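Side-chain contacts in endo-b-1,4-glucanase (PDB 1KS8), which probably hydrolyses internal beta-1,4-glucosidic linkages in cellulose, lichenin and cereal beta-D-glucans as a family 9 glycoside hydrolase with an (alpha/alpha)6 fold: residues A[197-200]-A[201-204]; A[333-336]-A[337-341]. One frame throughout, in Å; residues are numbered along the deposited sequence.

Interaction 1 (A[197-200]-A[201-204]); sequences DSIT and DARN
The guanidinium of Arg-203 turns back over the 3-10 turn that precedes it and meets Thr-200 with one face and Asp-197 at its edge. The methyl CG2 of Thr-200 lies against that face, 3.6 Å from NH2 of Arg-203, the two side chains running alongside each other. CG of the arginine stands anti to the backbone N (chi1 -171°), and the chain bends further out, which brings the guanidinium back over Thr-200. Near the guanidinium plane, OD1 of Asp-197 stands 3.4 Å from NH1 of Arg-203, a salt bridge whose hydrogen bond is weak; the carboxylate is turned 56° from the guanidinium.

Water 2 joins NH2 of Arg-203 to the carbonyl O of Thr-200, and water 1 takes a weak bond from NH1 while donating to the carbonyl O of Asp-197. The backbone of the turn is closed by Ala-202 N to Ile-199 O (3.1 Å), following an inverse gamma turn centred on Ile-199. Arg-203 N to Thr-200 O (3.1 Å) adds a second bond. On the inner side, Ile-199 CG2 touches Ala-202 CB at 4.2 Å, and both side chains pack on Gln-116 of strand 113-117. Gln-116 also bonds the carboxylate of Asp-201, which ties the turn to the three-stranded sheet.

With its salt bridge long and poorly angled and two waters sharing the arginine, the charged side of this turn is probably held by several modest attractions rather than one strong pair.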
loop_
_atom_site.group_PDB
_atom_site.type_symbol
_atom_site.label_atom_id
_atom_site.label_comp_id
_atom_site.label_asym_id
_atom_site.label_seq_id
_atom_site.Cartn_x
_atom_site.Cartn_y
_atom_site.Cartn_z
ATOM N N ASP A 197 -7.897 -18.823 2.022
ATOM C CA ASP A 197 -8.512 -20.131 2.221
ATOM C C ASP A 197 -7.423 -21.007 2.847
ATOM O O ASP A 197 -7.702 -22.063 3.415
ATOM C CB ASP A 197 -8.968 -20.753 0.894
ATOM C CG ASP A 197 -10.296 -20.198 0.407
ATOM O OD1 ASP A 197 -11.029 -19.588 1.213
ATOM O OD2 ASP A 197 -10.613 -20.388 -0.786
ATOM N N SER A 198 -6.176 -20.555 2.726
ATOM C CA SER A 198 -5.025 -21.263 3.283
ATOM C C SER A 198 -4.663 -20.632 4.628
ATOM O O SER A 198 -4.602 -21.317 5.649
ATOM C CB SER A 198 -3.843 -21.186 2.316
ATOM O OG SER A 198 -4.154 -21.851 1.100
ATOM N N ILE A 199 -4.411 -19.328 4.622
ATOM C CA ILE A 199 -4.112 -18.602 5.851
ATOM C C ILE A 199 -5.494 -18.106 6.265
ATOM O O ILE A 199 -5.880 -16.967 5.988
ATOM C CB ILE A 199 -3.156 -17.420 5.585
ATOM C CG1 ILE A 199 -1.822 -17.954 5.054
ATOM C CG2 ILE A 199 -2.940 -16.620 6.865
ATOM C CD1 ILE A 199 -0.787 -16.885 4.744
ATOM N N THR A 200 -6.247 -18.987 6.913
ATOM C CA THR A 200 -7.611 -18.667 7.307
ATOM C C THR A 200 -7.788 -17.505 8.271
ATOM O O THR A 200 -8.855 -16.898 8.306
ATOM C CB THR A 200 -8.333 -19.907 7.878
ATOM O OG1 THR A 200 -7.624 -20.398 9.020
ATOM C CG2 THR A 200 -8.417 -21.006 6.820
ATOM N N ASP A 201 -6.766 -17.178 9.052
ATOM C CA ASP A 201 -6.910 -16.063 9.977
ATOM C C ASP A 201 -7.168 -14.777 9.197
ATOM O O ASP A 201 -7.883 -13.891 9.660
ATOM C CB ASP A 201 -5.656 -15.894 10.834
ATOM C CG ASP A 201 -5.873 -14.937 11.991
ATOM O OD1 ASP A 201 -5.179 -13.901 12.065
ATOM O OD2 ASP A 201 -6.752 -15.228 12.829
ATOM N N ALA A 202 -6.592 -14.692 8.002
ATOM C CA ALA A 202 -6.729 -13.503 7.165
ATOM C C ALA A 202 -8.099 -13.318 6.527
ATOM O O ALA A 202 -8.426 -12.227 6.058
ATOM C CB ALA A 202 -5.654 -13.518 6.076
ATOM N N ARG A 203 -8.902 -14.374 6.518
ATOM C CA ARG A 203 -10.221 -14.318 5.900
ATOM C C ARG A 203 -11.131 -13.223 6.453
ATOM O O ARG A 203 -11.997 -12.710 5.743
ATOM C CB ARG A 203 -10.899 -15.683 6.026
ATOM C CG ARG A 203 -12.192 -15.825 5.243
ATOM C CD ARG A 203 -12.353 -17.260 4.765
ATOM N NE ARG A 203 -12.233 -18.214 5.862
ATOM C CZ ARG A 203 -12.041 -19.519 5.701
ATOM N NH1 ARG A 203 -11.944 -20.033 4.482
ATOM N NH2 ARG A 203 -11.945 -20.311 6.760
ATOM N N ASN A 204 -10.926 -12.846 7.709
ATOM C CA ASN A 204 -11.763 -11.820 8.316
ATOM C C ASN A 204 -11.098 -10.458 8.446
ATOM O O ASN A 204 -11.622 -9.568 9.117
ATOM C CB ASN A 204 -12.246 -12.301 9.680
ATOM C CG ASN A 204 -13.069 -13.564 9.577
ATOM O OD1 ASN A 204 -14.134 -13.569 8.957
ATOM N ND2 ASN A 204 -12.576 -14.647 10.167
HETATM O O HOH W 1 -10.227 -22.892 4.063
HETATM O O HOH W 2 -11.293 -18.206 8.930
#

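Interaction 2 (A[333-336]-A[337-341]); sequences TQID and YALGD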
loop_
_atom_site.group_PDB
_atom_site.type_symbol
_atom_site.label_atom_id
_atom_site.label_comp_id
_atom_site.label_asym_id
_atom_site.label_seq_id
_atom_site.Cartn_x
_atom_site.Cartn_y
_atom_site.Cartn_z
ATOM N N THR A 333 -7.597 17.642 -7.372
ATOM C CA THR A 333 -8.684 18.049 -6.486
ATOM C C THR A 333 -8.909 17.018 -5.382
ATOM O O THR A 333 -9.275 17.371 -4.263
ATOM C CB THR A 333 -10.027 18.253 -7.233
ATOM O OG1 THR A 333 -10.497 17.000 -7.746
ATOM C CG2 THR A 333 -9.862 19.249 -8.372
ATOM N N GLN A 334 -8.690 15.746 -5.695
ATOM C CA GLN A 334 -8.888 14.695 -4.706
ATOM C C GLN A 334 -7.792 14.738 -3.653
ATOM O O GLN A 334 -8.067 14.645 -2.455
ATOM C CB GLN A 334 -8.936 13.330 -5.395
ATOM C CG GLN A 334 -10.075 13.230 -6.399
ATOM C CD GLN A 334 -11.427 13.514 -5.766
ATOM O OE1 GLN A 334 -11.914 12.738 -4.949
ATOM N NE2 GLN A 334 -12.032 14.638 -6.134
ATOM N N ILE A 335 -6.548 14.883 -4.096
ATOM C CA ILE A 335 -5.440 14.973 -3.160
ATOM C C ILE A 335 -5.620 16.246 -2.330
ATOM O O ILE A 335 -5.444 16.234 -1.113
ATOM C CB ILE A 335 -4.085 15.015 -3.902
ATOM C CG1 ILE A 335 -3.886 13.716 -4.694
ATOM C CG2 ILE A 335 -2.946 15.228 -2.913
ATOM C CD1 ILE A 335 -3.954 12.447 -3.854
ATOM N N ASP A 336 -5.996 17.341 -2.987
ATOM C CA ASP A 336 -6.197 18.601 -2.281
ATOM C C ASP A 336 -7.322 18.525 -1.253
ATOM O O ASP A 336 -7.288 19.229 -0.242
ATOM C CB ASP A 336 -6.456 19.737 -3.272
ATOM C CG ASP A 336 -5.198 20.164 -4.003
ATOM O OD1 ASP A 336 -4.109 19.661 -3.654
ATOM O OD2 ASP A 336 -5.292 21.006 -4.923
ATOM N N TYR A 337 -8.325 17.690 -1.502
ATOM C CA TYR A 337 -9.395 17.553 -0.528
ATOM C C TYR A 337 -8.782 16.930 0.724
ATOM O O TYR A 337 -9.023 17.391 1.839
ATOM C CB TYR A 337 -10.530 16.668 -1.057
ATOM C CG TYR A 337 -11.666 16.512 -0.069
ATOM C CD1 TYR A 337 -11.527 15.707 1.063
ATOM C CD2 TYR A 337 -12.870 17.200 -0.243
ATOM C CE1 TYR A 337 -12.552 15.591 1.996
ATOM C CE2 TYR A 337 -13.902 17.092 0.686
ATOM C CZ TYR A 337 -13.736 16.286 1.804
ATOM O OH TYR A 337 -14.742 16.178 2.735
ATOM N N ALA A 338 -7.976 15.887 0.538
ATOM C CA ALA A 338 -7.338 15.223 1.667
ATOM C C ALA A 338 -6.436 16.177 2.440
ATOM O O ALA A 338 -6.300 16.064 3.659
ATOM C CB ALA A 338 -6.525 14.026 1.182
ATOM N N LEU A 339 -5.821 17.120 1.732
ATOM C CA LEU A 339 -4.918 18.072 2.367
ATOM C C LEU A 339 -5.613 19.240 3.055
ATOM O O LEU A 339 -4.981 19.962 3.823
ATOM C CB LEU A 339 -3.905 18.603 1.346
ATOM C CG LEU A 339 -3.059 17.540 0.635
ATOM C CD1 LEU A 339 -2.035 18.222 -0.264
ATOM C CD2 LEU A 339 -2.362 16.656 1.658
ATOM N N GLY A 340 -6.900 19.442 2.779
ATOM C CA GLY A 340 -7.604 20.527 3.443
ATOM C C GLY A 340 -8.643 21.339 2.690
ATOM O O GLY A 340 -9.320 22.158 3.304
ATOM N N ASP A 341 -8.801 21.127 1.388
ATOM C CA ASP A 341 -9.776 21.915 0.637
ATOM C C ASP A 341 -11.228 21.737 1.075
ATOM O O ASP A 341 -12.088 22.549 0.732
ATOM C CB ASP A 341 -9.638 21.637 -0.862
ATOM C CG ASP A 341 -8.500 22.420 -1.491
ATOM O OD1 ASP A 341 -7.729 23.056 -0.740
ATOM O OD2 ASP A 341 -8.377 22.404 -2.734
#
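Over one face of the Asp-341 carboxylate lies CB of Asp-336, more than 3 Å out of its plane and 3.3 Å from OD2 of Asp-341. CG of Asp-341 stands beside its own backbone N (chi1 -81°), which brings OD2 over that CB. The two carboxylate planes are 62° apart, and OD2 of Asp-336 stays 4.0 Å from OD2 of Asp-341. Each carboxylate uses its other oxygen for a tyrosine of the N-terminal segment: OD1 of Asp-336 bonds the hydroxyl of Tyr-5, and OD1 of Asp-341 that of Tyr-3. At the pH 2.5 of the crystals one or both carboxylates may carry a proton, which would lessen the repulsion. The ring of Tyr-337, anti to its backbone N, leads away from residues 333-336, its OH hydrogen-bonded to Asp-399.

The amide of Gln-334 is fixed in its rotation. Its NE2 donates to OG1 of Thr-333 at 3.2 Å, nearly within the amide plane, and to the carbonyl of Gly-294, while OE1 accepts from the backbone N of Leu-296.

Both segments lie on helix 324-341 of the (alpha/alpha)6 fold, where a pi-type turn forms a Schellman motif. Asp-341 N donates to Asp-336 O at 2.9 Å, almost straight (171°), enclosing the bond from Gly-340 N to Tyr-337 O (3.1 Å); Gly-340 N adds a weak one to Asp-336 O. Gly-340 has a positive phi, at which a CB would press on the preceding carbonyl.

Toward the interior, the side chains of Ile-335 and Leu-339 run alongside each other and touch through CG2 of Ile-335 and CD1 of Leu-339, 4.1 Å apart. Ile-335 then packs on helix 415-430, and Leu-339 on helix 5-18.

Interactions 1 and 2 lie on opposite sides of the chain's centre, with nearest atoms about 25 Å apart, and share no secondary-structure element. Both are partly buried, but residues 333-341 have the larger buried share: their apolar side packs against other helices of the (alpha/alpha)6 fold, whereas residues 197-204 rest on the small antiparallel sheet. The chemistry differs accordingly. Interaction 1 sets opposite charges together on an exposed side and brings in water; interaction 2 brings like charges close, each with a tyrosine hydroxyl as partner. Backbone bonding contrasts too, a short 3-10 turn in one and a helix with a pi-type turn in the other.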